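Local coordinates for protein threonine--tRNA ligase catalytic subunit (Aeropyrum pernix, PDB 3A32) that probably catalyses the ATP-dependent attachment of threonine to tRNA(Thr) as a zinc-binding class II aminoacyl-tRNA synthetase without an editing domain of its own, at residues Ala435-Ala438 against Val439-Ala443; Asp387-His390 against Ile391-Ala395; Leu293-Val296 against Val297-Glu300. All blocks are in the same frame, centred on the assembly; numbering follows the deposited sequence.

Interaction 1. Residues Ala435-Ala438 against Val439-Ala443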
loop_
_atom_site.group_PDB
_atom_site.type_symbol
_atom_site.label_atom_id
_atom_site.label_comp_id
_atom_site.label_asym_id
_atom_site.label_seq_id
_atom_site.Cartn_x
_atom_site.Cartn_y
_atom_site.Cartn_z
ATOM N N ALA A 435 -5.924 21.434 27.406
ATOM C CA ALA A 435 -5.182 20.717 26.354
ATOM C C ALA A 435 -6.061 19.804 25.509
ATOM O O ALA A 435 -6.006 19.844 24.300
ATOM C CB ALA A 435 -4.000 19.923 26.962
ATOM N N ALA A 436 -6.858 18.984 26.167
ATOM C CA ALA A 436 -7.748 18.021 25.525
ATOM C C ALA A 436 -8.751 18.668 24.606
ATOM O O ALA A 436 -9.036 18.158 23.526
ATOM C CB ALA A 436 -8.497 17.222 26.608
ATOM N N ASP A 437 -9.328 19.767 25.072
ATOM C CA ASP A 437 -10.274 20.536 24.318
ATOM C C ASP A 437 -9.601 21.206 23.099
ATOM O O ASP A 437 -10.186 21.257 22.001
ATOM C CB ASP A 437 -10.906 21.584 25.234
ATOM C CG ASP A 437 -12.121 22.205 24.622
ATOM O OD1 ASP A 437 -13.091 21.436 24.312
ATOM O OD2 ASP A 437 -12.096 23.445 24.420
ATOM N N ALA A 438 -8.393 21.729 23.296
ATOM C CA ALA A 438 -7.572 22.220 22.197
ATOM C C ALA A 438 -7.320 21.124 21.152
ATOM O O ALA A 438 -7.458 21.382 19.959
ATOM C CB ALA A 438 -6.209 22.852 22.710
ATOM N N VAL A 439 -6.947 19.919 21.590
ATOM C CA VAL A 439 -6.698 18.808 20.650
ATOM C C VAL A 439 -7.974 18.507 19.852
ATOM O O VAL A 439 -7.922 18.308 18.632
ATOM C CB VAL A 439 -6.131 17.530 21.363
ATOM C CG1 VAL A 439 -6.187 16.253 20.435
ATOM C CG2 VAL A 439 -4.710 17.802 21.907
ATOM N N GLU A 440 -9.124 18.531 20.516
ATOM C CA GLU A 440 -10.369 18.200 19.841
ATOM C C GLU A 440 -10.651 19.203 18.758
ATOM O O GLU A 440 -10.963 18.826 17.628
ATOM C CB GLU A 440 -11.545 18.111 20.827
ATOM C CG GLU A 440 -11.416 16.973 21.825
ATOM C CD GLU A 440 -11.426 15.566 21.146
ATOM O OE1 GLU A 440 -12.402 15.262 20.408
ATOM O OE2 GLU A 440 -10.479 14.767 21.390
ATOM N N ASN A 441 -10.484 20.471 19.105
ATOM C CA ASN A 441 -10.719 21.595 18.214
ATOM C C ASN A 441 -9.738 21.651 17.033
ATOM O O ASN A 441 -10.138 22.031 15.925
ATOM C CB ASN A 441 -10.643 22.917 19.018
ATOM C CG ASN A 441 -11.805 23.073 19.994
ATOM O OD1 ASN A 441 -12.767 22.313 19.935
ATOM N ND2 ASN A 441 -11.724 24.064 20.885
ATOM N N LEU A 442 -8.466 21.319 17.274
ATOM C CA LEU A 442 -7.494 21.222 16.196
ATOM C C LEU A 442 -7.841 20.039 15.309
ATOM O O LEU A 442 -7.763 20.141 14.059
ATOM C CB LEU A 442 -6.060 21.106 16.729
ATOM C CG LEU A 442 -5.559 22.404 17.382
ATOM C CD1 LEU A 442 -4.352 22.193 18.175
ATOM C CD2 LEU A 442 -5.278 23.484 16.335
ATOM N N ALA A 443 -8.258 18.925 15.923
ATOM C CA ALA A 443 -8.688 17.764 15.119
ATOM C C ALA A 443 -9.905 18.089 14.264
ATOM O O ALA A 443 -9.991 17.621 13.113
ATOM C CB ALA A 443 -8.920 16.521 15.978
HETATM O O HOH W 1 -8.901 15.506 23.306
HETATM O O HOH W 2 -13.979 24.783 23.290
#
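Ala-435 meets Val-439 in the first turn of helix 435-457 of the anticodon-binding domain, where a ladder of i to i+4 backbone hydrogen bonds begins: Val-439 N bonds Ala-435 O at 2.9 Å, and Val-439 CG2 turns back over the same carbonyl, 3.4 Å from Ala-435 O. Ala-436 O takes Glu-440 N likewise, and a water 2.7 Å away that also donates to Glu-440 OE2. A chi1 of -65° sets Glu-440 CG beside its own N and 3.2 Å from Ala-436 O; the bend at chi2 then turns the carboxylate outward, where OE2 also makes a salt bridge to Lys-370. At the start of the helix Asp-437 N is held by Asp-434 OD1, and Asp-437 OD2 takes Gly-433 N. Asp-437 O accepts Asn-441 N, while the two side chains stand with carboxylate and amide planes 72° apart. A water donates to Asp-437 OD2 at 2.6 Å and weakly accepts from Asn-441 ND2 at 3.4 Å; ND2 also gives a weak bond to Ala-431 O. Were Asn-441 replaced by an alanine, this water would probably be left on Asp-437 OD2 without its amide partner, and Ala-431 O would lose a weak donor. Ala-438 is buried against Ile-363 and Leu-413, which Leu-442 also touches, seating the helix on helix 353-369 and strand 412-419. Leu-442 N closes the fourth rung on Ala-438 O at 2.9 Å, N-H...O angle 161°.

Interaction 2. Residues Asp387-His390 against Ile391-Ala395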
loop_
_atom_site.group_PDB
_atom_site.type_symbol
_atom_site.label_atom_id
_atom_site.label_comp_id
_atom_site.label_asym_id
_atom_site.label_seq_id
_atom_site.Cartn_x
_atom_site.Cartn_y
_atom_site.Cartn_z
ATOM N N ASP A 387 12.905 31.541 13.077
ATOM C CA ASP A 387 12.476 30.140 13.186
ATOM C C ASP A 387 11.350 29.835 12.164
ATOM O O ASP A 387 11.393 28.810 11.474
ATOM C CB ASP A 387 11.994 29.804 14.596
ATOM C CG ASP A 387 13.147 29.604 15.603
ATOM O OD1 ASP A 387 14.324 29.470 15.233
ATOM O OD2 ASP A 387 12.872 29.584 16.803
ATOM N N VAL A 388 10.375 30.743 12.096
ATOM C CA VAL A 388 9.218 30.614 11.208
ATOM C C VAL A 388 9.669 30.626 9.770
ATOM O O VAL A 388 9.222 29.792 8.990
ATOM C CB VAL A 388 8.126 31.707 11.473
ATOM C CG1 VAL A 388 7.087 31.724 10.369
ATOM C CG2 VAL A 388 7.462 31.461 12.810
ATOM N N ARG A 389 10.556 31.561 9.430
ATOM C CA ARG A 389 11.122 31.672 8.101
ATOM C C ARG A 389 11.827 30.372 7.667
ATOM O O ARG A 389 11.599 29.910 6.556
ATOM C CB ARG A 389 12.016 32.934 8.012
ATOM C CG ARG A 389 13.400 32.754 7.372
ATOM C CD ARG A 389 13.681 33.512 6.047
ATOM N NE ARG A 389 14.253 32.616 5.014
ATOM C CZ ARG A 389 14.751 32.999 3.831
ATOM N NH1 ARG A 389 14.830 34.297 3.493
ATOM N NH2 ARG A 389 15.210 32.072 2.987
ATOM N N HIS A 390 12.631 29.766 8.542
ATOM C CA HIS A 390 13.215 28.461 8.270
ATOM C C HIS A 390 12.180 27.355 8.046
ATOM O O HIS A 390 12.281 26.554 7.087
ATOM C CB HIS A 390 14.199 28.059 9.372
ATOM C CG HIS A 390 15.386 28.963 9.457
ATOM N ND1 HIS A 390 15.773 29.572 10.631
ATOM C CD2 HIS A 390 16.270 29.380 8.510
ATOM C CE1 HIS A 390 16.848 30.309 10.415
ATOM N NE2 HIS A 390 17.167 30.222 9.136
ATOM N N ILE A 391 11.185 27.328 8.926
ATOM C CA ILE A 391 10.092 26.384 8.829
ATOM C C ILE A 391 9.370 26.564 7.466
ATOM O O ILE A 391 9.134 25.597 6.763
ATOM C CB ILE A 391 9.157 26.533 10.059
ATOM C CG1 ILE A 391 9.803 25.929 11.299
ATOM C CG2 ILE A 391 7.792 25.923 9.804
ATOM C CD1 ILE A 391 9.211 26.427 12.607
ATOM N N GLU A 392 9.038 27.806 7.095
ATOM C CA GLU A 392 8.369 28.063 5.811
ATOM C C GLU A 392 9.206 27.775 4.576
ATOM O O GLU A 392 8.658 27.452 3.491
ATOM C CB GLU A 392 7.884 29.506 5.742
ATOM C CG GLU A 392 6.903 29.851 6.828
ATOM C CD GLU A 392 5.575 29.031 6.746
ATOM O OE1 GLU A 392 5.456 28.026 6.029
ATOM O OE2 GLU A 392 4.625 29.417 7.428
ATOM N N SER A 393 10.523 27.913 4.686
ATOM C CA SER A 393 11.312 27.807 3.473
ATOM C C SER A 393 11.753 26.356 3.238
ATOM O O SER A 393 12.247 26.014 2.175
ATOM C CB SER A 393 12.463 28.833 3.487
ATOM O OG SER A 393 13.378 28.456 4.459
ATOM N N THR A 394 11.487 25.499 4.221
ATOM C CA THR A 394 11.999 24.133 4.286
ATOM C C THR A 394 10.905 23.089 4.497
ATOM O O THR A 394 10.554 22.400 3.556
ATOM C CB THR A 394 13.108 24.039 5.344
ATOM O OG1 THR A 394 14.271 24.686 4.783
ATOM C CG2 THR A 394 13.488 22.614 5.624
ATOM N N ALA A 395 10.341 23.030 5.696
ATOM C CA ALA A 395 9.418 21.993 6.092
ATOM C C ALA A 395 7.963 22.217 5.633
ATOM O O ALA A 395 7.230 21.225 5.402
ATOM C CB ALA A 395 9.468 21.813 7.572
#
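Arg-389 O is gripped twice by Ser-393, by the backbone N at 2.9 Å and by the hydroxyl OG at 3.1 Å, the two donors arriving from opposite faces of the carbonyl plane. The hydroxyl gets there because chi1 of 69° tucks OG between the serine's own N and carbonyl carbon, turned back over the preceding turn. Ser-393 N also makes a weak bond to His-390 O. Regular i to i+4 bonds precede it: Ile-391 N to Asp-387 O, and Glu-392 N to Val-388 O at 2.8 Å. These are the closing turns of helix 384-393 in the anticodon-binding domain, and Thr-394 is the first residue to leave helical torsions. Its CB comes 3.2 Å from His-390 O.

In the side-chain packing, Val-388 and Glu-392 run side by side in the same direction, methyl CG1 of the valine 4.0 Å from CG of the glutamate. The CG1-CD1 branch of Ile-391 lies against the backbone carbonyl of Asp-387, CD1 3.4 Å from its O, and the side chain packs further out on Lys-377 of strand 373-380, on Pro-397 and on Leu-471 at the C terminus.

The charged ends look outward from the contact. The Glu-392 carboxylate is shared between two salt bridges, OE2 to Arg-425 NE and OE1 to Arg-331 NH1, and Asp-387 OD2 is hydrogen-bonded to Ser-379 OG.

Interaction 3. Residues Leu293-Val296 against Val297-Glu300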
loop_
_atom_site.group_PDB
_atom_site.type_symbol
_atom_site.label_atom_id
_atom_site.label_comp_id
_atom_site.label_asym_id
_atom_site.label_seq_id
_atom_site.Cartn_x
_atom_site.Cartn_y
_atom_site.Cartn_z
ATOM N N LEU A 293 -9.136 -11.996 -26.542
ATOM C CA LEU A 293 -10.237 -11.435 -25.756
ATOM C C LEU A 293 -11.527 -11.278 -26.530
ATOM O O LEU A 293 -12.615 -11.392 -25.951
ATOM C CB LEU A 293 -9.835 -10.101 -25.115
ATOM C CG LEU A 293 -8.557 -10.158 -24.231
ATOM C CD1 LEU A 293 -8.345 -8.835 -23.531
ATOM C CD2 LEU A 293 -8.641 -11.383 -23.218
ATOM N N TYR A 294 -11.389 -10.978 -27.822
ATOM C CA TYR A 294 -12.516 -10.861 -28.740
ATOM C C TYR A 294 -13.252 -12.234 -28.845
ATOM O O TYR A 294 -14.458 -12.279 -28.788
ATOM C CB TYR A 294 -12.046 -10.400 -30.122
ATOM C CG TYR A 294 -11.653 -8.942 -30.276
ATOM C CD1 TYR A 294 -12.300 -7.941 -29.566
ATOM C CD2 TYR A 294 -10.632 -8.569 -31.154
ATOM C CE1 TYR A 294 -11.955 -6.626 -29.709
ATOM C CE2 TYR A 294 -10.283 -7.243 -31.323
ATOM C CZ TYR A 294 -10.948 -6.275 -30.593
ATOM O OH TYR A 294 -10.660 -4.932 -30.747
ATOM N N ASP A 295 -12.475 -13.313 -28.984
ATOM C CA ASP A 295 -12.959 -14.696 -28.943
ATOM C C ASP A 295 -13.634 -15.024 -27.622
ATOM O O ASP A 295 -14.808 -15.412 -27.609
ATOM C CB ASP A 295 -11.822 -15.680 -29.258
ATOM C CG ASP A 295 -11.386 -15.602 -30.725
ATOM O OD1 ASP A 295 -12.217 -15.189 -31.569
ATOM O OD2 ASP A 295 -10.215 -15.924 -31.038
ATOM N N VAL A 296 -12.912 -14.810 -26.521
ATOM C CA VAL A 296 -13.409 -15.088 -25.183
ATOM C C VAL A 296 -14.705 -14.332 -24.851
ATOM O O VAL A 296 -15.659 -14.910 -24.335
ATOM C CB VAL A 296 -12.272 -14.862 -24.112
ATOM C CG1 VAL A 296 -12.864 -14.641 -22.745
ATOM C CG2 VAL A 296 -11.329 -16.046 -24.112
ATOM N N VAL A 297 -14.769 -13.053 -25.178
ATOM C CA VAL A 297 -15.988 -12.250 -24.935
ATOM C C VAL A 297 -17.163 -12.663 -25.823
ATOM O O VAL A 297 -18.332 -12.593 -25.422
ATOM C CB VAL A 297 -15.674 -10.725 -25.069
ATOM C CG1 VAL A 297 -16.922 -9.868 -25.001
ATOM C CG2 VAL A 297 -14.687 -10.320 -23.986
ATOM N N ARG A 298 -16.849 -13.065 -27.049
ATOM C CA ARG A 298 -17.874 -13.459 -28.013
ATOM C C ARG A 298 -18.473 -14.776 -27.546
ATOM O O ARG A 298 -19.694 -14.879 -27.393
ATOM C CB ARG A 298 -17.303 -13.558 -29.451
ATOM C CG ARG A 298 -18.371 -13.804 -30.515
ATOM C CD ARG A 298 -17.810 -14.328 -31.863
ATOM N NE ARG A 298 -16.833 -15.420 -31.737
ATOM C CZ ARG A 298 -15.514 -15.290 -31.927
ATOM N NH1 ARG A 298 -14.970 -14.094 -32.254
ATOM N NH2 ARG A 298 -14.735 -16.372 -31.783
ATOM N N GLU A 299 -17.615 -15.767 -27.302
ATOM C CA GLU A 299 -18.049 -17.079 -26.834
ATOM C C GLU A 299 -18.762 -17.091 -25.484
ATOM O O GLU A 299 -19.856 -17.623 -25.392
ATOM C CB GLU A 299 -16.888 -18.060 -26.841
ATOM C CG GLU A 299 -16.400 -18.339 -28.259
ATOM C CD GLU A 299 -14.979 -18.894 -28.329
ATOM O OE1 GLU A 299 -14.377 -19.213 -27.268
ATOM O OE2 GLU A 299 -14.451 -19.002 -29.462
ATOM N N GLU A 300 -18.175 -16.471 -24.464
ATOM C CA GLU A 300 -18.726 -16.481 -23.102
ATOM C C GLU A 300 -19.817 -15.451 -22.850
ATOM O O GLU A 300 -20.738 -15.710 -22.083
ATOM C CB GLU A 300 -17.620 -16.287 -22.064
ATOM C CG GLU A 300 -16.487 -17.316 -22.097
ATOM C CD GLU A 300 -16.955 -18.750 -21.821
ATOM O OE1 GLU A 300 -17.996 -18.953 -21.155
ATOM O OE2 GLU A 300 -16.277 -19.689 -22.282
#
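On helix 293-301 of the class II catalytic core, a salt-bridge network runs along one side, from Asp-295 to Arg-298 and on to Glu-299. Asp-295 OD1 alone takes the guanidinium: Arg-298 NH2 comes to 2.8 Å, and NH1 adds a weak second bond to the same oxygen at 3.0 Å. NH2 meets OD1 from above the carboxylate, 43° out of its plane, and the two flat groups are turned 68° from each other, so this is no flat, two-oxygen pairing. The Arg-298 side chain sets out with CG opposite its backbone N (chi1 -173°), then bends at chi3, which brings the guanidinium back with one face over Asp-295 CA. NH2 reaches a second carboxylate at Glu-299 OE2, 3.5 Å away; the arginine thus lies between two acids, Asp-295 OD1 and Glu-299 OE2 being 4.9 Å apart, and probably eases their mutual repulsion.

Beneath the charges, the helix has its i to i+4 ladder, in which Glu-299 N bonds Asp-295 O almost straight. The nonpolar side joins the helix to its surroundings: Leu-293 lies on Ile-116 and Leu-120 of helix 112-126, Val-297 on Val-306 of strand 306-316, and Val-296 on Val-28 of the second subunit. Val-297 CG2 also turns back to 3.1 Å from Leu-293 O, while Tyr-294 sends its hydroxyl out to a hydrogen bond with Glu-224 OE2.

From the N terminus the chain reaches interaction 3, in the catalytic core, then interactions 2 and 1, both in the anticodon-binding domain. Interactions 3 and 1 lie wholly within a helix, and interaction 2 spans the last turns of one and its exit; none closes a loop, and the three follow in series, neither nested nor crossed. Interaction 3 sits across the chain's centre, about 60 Å between centres from interaction 2 and about 59 Å from interaction 1. The other two, about 25 Å apart between centres, share a mixed sheet: helix 384-393 packs against strand 373-380, helix 435-457 against strand 412-419 and helix 353-369. Arg-331 and Ile-339, which precede strand 341-347, meet 391-395.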